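Local coordinates for protein lantibiotic dehydratase (Microbispora corallina, PDB 5EHK) that probably dehydrates serine and threonine residues of the NAI-107 precursor peptide, using glutamyl-tRNA as the activating co-substrate, at residues A[12-17]-A[148-153]. Residues are numbered along the deposited sequence; the frame is centred on the assembly and turned at random.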
ATOM      1  N   PHE A  12      18.783  32.793 -23.244  1.00 31.14           N
ATOM      2  CA  PHE A  12      18.656  31.373 -22.985  1.00 25.51           C
ATOM      3  C   PHE A  12      19.980  30.706 -23.256  1.00 26.77           C
ATOM      4  O   PHE A  12      20.843  31.313 -23.865  1.00 33.52           O
ATOM      5  CB  PHE A  12      17.526  30.738 -23.810  1.00 26.87           C
ATOM      6  CG  PHE A  12      17.588  31.024 -25.290  1.00 33.10           C
ATOM      7  CD1 PHE A  12      18.586  30.466 -26.087  1.00 33.66           C
ATOM      8  CD2 PHE A  12      16.618  31.815 -25.894  1.00 29.98           C
ATOM      9  CE1 PHE A  12      18.629  30.709 -27.442  1.00 29.11           C
ATOM     10  CE2 PHE A  12      16.658  32.060 -27.247  1.00 29.06           C
ATOM     11  CZ  PHE A  12      17.668  31.508 -28.020  1.00 29.83           C
ATOM     12  N   MET A  13      20.165  29.483 -22.761  1.00 27.31           N
ATOM     13  CA  MET A  13      21.417  28.765 -22.977  1.00 26.55           C
ATOM     14  C   MET A  13      21.234  27.749 -24.093  1.00 25.94           C
ATOM     15  O   MET A  13      20.122  27.315 -24.359  1.00 27.45           O
ATOM     16  CB  MET A  13      21.911  28.084 -21.696  1.00 26.58           C
ATOM     17  CG  MET A  13      23.357  27.599 -21.770  1.00 27.05           C
ATOM     18  SD  MET A  13      23.928  26.568 -20.393  1.00 33.89           S
ATOM     19  CE  MET A  13      23.069  25.023 -20.716  1.00 25.98           C
ATOM     20  N   VAL A  14      22.327  27.388 -24.753  1.00 27.95           N
ATOM     21  CA  VAL A  14      22.283  26.448 -25.858  1.00 26.48           C
ATOM     22  C   VAL A  14      23.291  25.381 -25.543  1.00 29.06           C
ATOM     23  O   VAL A  14      24.392  25.700 -25.089  1.00 28.18           O
ATOM     24  CB  VAL A  14      22.691  27.111 -27.183  1.00 22.79           C
ATOM     25  CG1 VAL A  14      22.641  26.102 -28.311  1.00 25.57           C
ATOM     26  CG2 VAL A  14      21.784  28.293 -27.478  1.00 26.71           C
ATOM     27  N   ARG A  15      22.892  24.120 -25.705  1.00 26.88           N
ATOM     28  CA  ARG A  15      23.816  22.996 -25.591  1.00 24.69           C
ATOM     29  C   ARG A  15      24.003  22.460 -26.986  1.00 27.53           C
ATOM     30  O   ARG A  15      23.035  22.363 -27.739  1.00 34.40           O
ATOM     31  CB  ARG A  15      23.247  21.869 -24.731  1.00 27.56           C
ATOM     32  CG  ARG A  15      22.502  22.263 -23.471  1.00 25.59           C
ATOM     33  CD  ARG A  15      22.041  21.004 -22.742  1.00 29.72           C
ATOM     34  NE  ARG A  15      21.427  21.298 -21.453  1.00 30.56           N
ATOM     35  CZ  ARG A  15      20.139  21.093 -21.189  1.00 31.21           C
ATOM     36  NH1 ARG A  15      19.329  20.586 -22.118  1.00 31.30           N
ATOM     37  NH2 ARG A  15      19.657  21.399 -20.001  1.00 29.06           N
ATOM     38  N   THR A  16      25.229  22.115 -27.350  1.00 28.23           N
ATOM     39  CA  THR A  16      25.482  21.623 -28.701  1.00 26.33           C
ATOM     40  C   THR A  16      26.791  20.841 -28.838  1.00 27.22           C
ATOM     41  O   THR A  16      27.755  21.129 -28.132  1.00 29.13           O
ATOM     42  CB  THR A  16      25.418  22.799 -29.686  1.00 38.40           C
ATOM     43  OG1 THR A  16      24.213  22.687 -30.455  1.00 47.17           O
ATOM     44  CG2 THR A  16      26.649  22.857 -30.608  1.00 39.43           C
ATOM     45  N   PRO A  17      26.831  19.842 -29.740  1.00 26.05           N
ATOM     46  CA  PRO A  17      28.107  19.141 -29.952  1.00 30.61           C
ATOM     47  C   PRO A  17      29.073  19.915 -30.867  1.00 30.89           C
ATOM     48  O   PRO A  17      28.629  20.782 -31.618  1.00 29.69           O
ATOM     49  CB  PRO A  17      27.665  17.830 -30.619  1.00 28.85           C
ATOM     50  CG  PRO A  17      26.405  18.188 -31.337  1.00 24.80           C
ATOM     51  CD  PRO A  17      25.733  19.264 -30.534  1.00 21.20           C
ATOM     52  N   GLY A 148      29.200  21.397 -25.670  1.00 21.40           N
ATOM     53  CA  GLY A 148      29.313  22.542 -24.799  1.00 20.81           C
ATOM     54  C   GLY A 148      28.190  23.533 -24.958  1.00 24.59           C
ATOM     55  O   GLY A 148      27.189  23.222 -25.601  1.00 24.12           O
ATOM     56  N   VAL A 149      28.374  24.735 -24.404  1.00 24.79           N
ATOM     57  CA  VAL A 149      27.277  25.696 -24.267  1.00 28.29           C
ATOM     58  C   VAL A 149      27.557  27.033 -24.962  1.00 31.87           C
ATOM     59  O   VAL A 149      28.711  27.347 -25.263  1.00 37.51           O
ATOM     60  CB  VAL A 149      26.968  25.993 -22.777  1.00 26.07           C
ATOM     61  CG1 VAL A 149      26.551  24.716 -22.069  1.00 20.48           C
ATOM     62  CG2 VAL A 149      28.190  26.568 -22.094  1.00 28.22           C
ATOM     63  N   SER A 150      26.507  27.817 -25.203  1.00 27.60           N
ATOM     64  CA  SER A 150      26.661  29.167 -25.753  1.00 23.47           C
ATOM     65  C   SER A 150      25.444  30.051 -25.461  1.00 27.36           C
ATOM     66  O   SER A 150      24.326  29.556 -25.228  1.00 23.18           O
ATOM     67  CB  SER A 150      26.887  29.123 -27.266  1.00 32.16           C
ATOM     68  OG  SER A 150      25.744  28.640 -27.960  1.00 36.12           O
ATOM     69  N   GLY A 151      25.673  31.364 -25.472  1.00 26.97           N
ATOM     70  CA  GLY A 151      24.601  32.346 -25.342  1.00 26.46           C
ATOM     71  C   GLY A 151      23.612  32.364 -26.511  1.00 27.54           C
ATOM     72  O   GLY A 151      23.925  31.942 -27.630  1.00 30.27           O
ATOM     73  N   GLY A 152      22.399  32.831 -26.241  1.00 26.69           N
ATOM     74  CA  GLY A 152      21.354  32.910 -27.245  1.00 26.65           C
ATOM     75  C   GLY A 152      20.339  33.929 -26.784  1.00 29.13           C
ATOM     76  O   GLY A 152      20.281  34.252 -25.612  1.00 31.66           O
ATOM     77  N   ARG A 153      19.517  34.430 -27.689  1.00 34.65           N
ATOM     78  CA  ARG A 153      18.600  35.494 -27.320  1.00 29.89           C
ATOM     79  C   ARG A 153      17.359  35.463 -28.172  1.00 29.97           C
ATOM     80  O   ARG A 153      17.392  35.051 -29.326  1.00 31.53           O
ATOM     81  CB  ARG A 153      19.313  36.830 -27.505  1.00 42.72           C
ATOM     82  CG  ARG A 153      18.488  38.062 -27.205  1.00 50.11           C
ATOM     83  CD  ARG A 153      19.337  39.278 -27.440  1.00 47.52           C
ATOM     84  NE  ARG A 153      20.471  39.210 -26.527  1.00 51.80           N
ATOM     85  CZ  ARG A 153      20.466  39.683 -25.286  1.00 52.01           C
ATOM     86  NH1 ARG A 153      19.383  40.288 -24.802  1.00 46.94           N
ATOM     87  NH2 ARG A 153      21.553  39.560 -24.535  1.00 56.27           N
TER
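Val-14 and Ser-150 form a hydrogen-bonded pair of an antiparallel strand pair, 6-17 with 147-155. It joins the N-terminal strand to one more than a hundred residues later in the chain. Val-14 N donates to Ser-150 O at 3.0 Å, and Ser-150 N returns a bond to Val-14 O. Thr-16 and Gly-148 make a second reciprocal pair; Gly-148 N reaches Thr-16 O at 2.9 Å. Between them Arg-15 faces Val-149 as a non-hydrogen-bonded pair.

Met-13 lies on the same face as Val-149. Its CB stands back from strand 147-155. Met-13 CG, anti to the backbone N (chi1 -166°), is 4.1 Å from Val-149 CB. Met-13 SD comes next, 3.6 Å from Val-149 CG1. A bend at chi3 (73°) keeps Met-13 CE at the same methyl, 3.7 Å from Val-149 CG1.

Phe-12, Val-14, Thr-16 and Ser-150 point to the other face. Gly-152 has no side chain, and one face of the Phe-12 ring lies directly over its backbone, with Phe-12 CE1 3.5 Å from Gly-152 CA. Val-14 CG2 sits at the ring edge. Outer neighbours flank the pair: strand 785-792 bonds to Met-13 and Arg-15, and strand 366-379 to Val-149 and Arg-153. Arg-15 also forms a salt bridge with Glu-785. Over the ring face that meets Gly-152, offset toward the rim, Arg-153 N lies 3.5 Å from Phe-12 CZ.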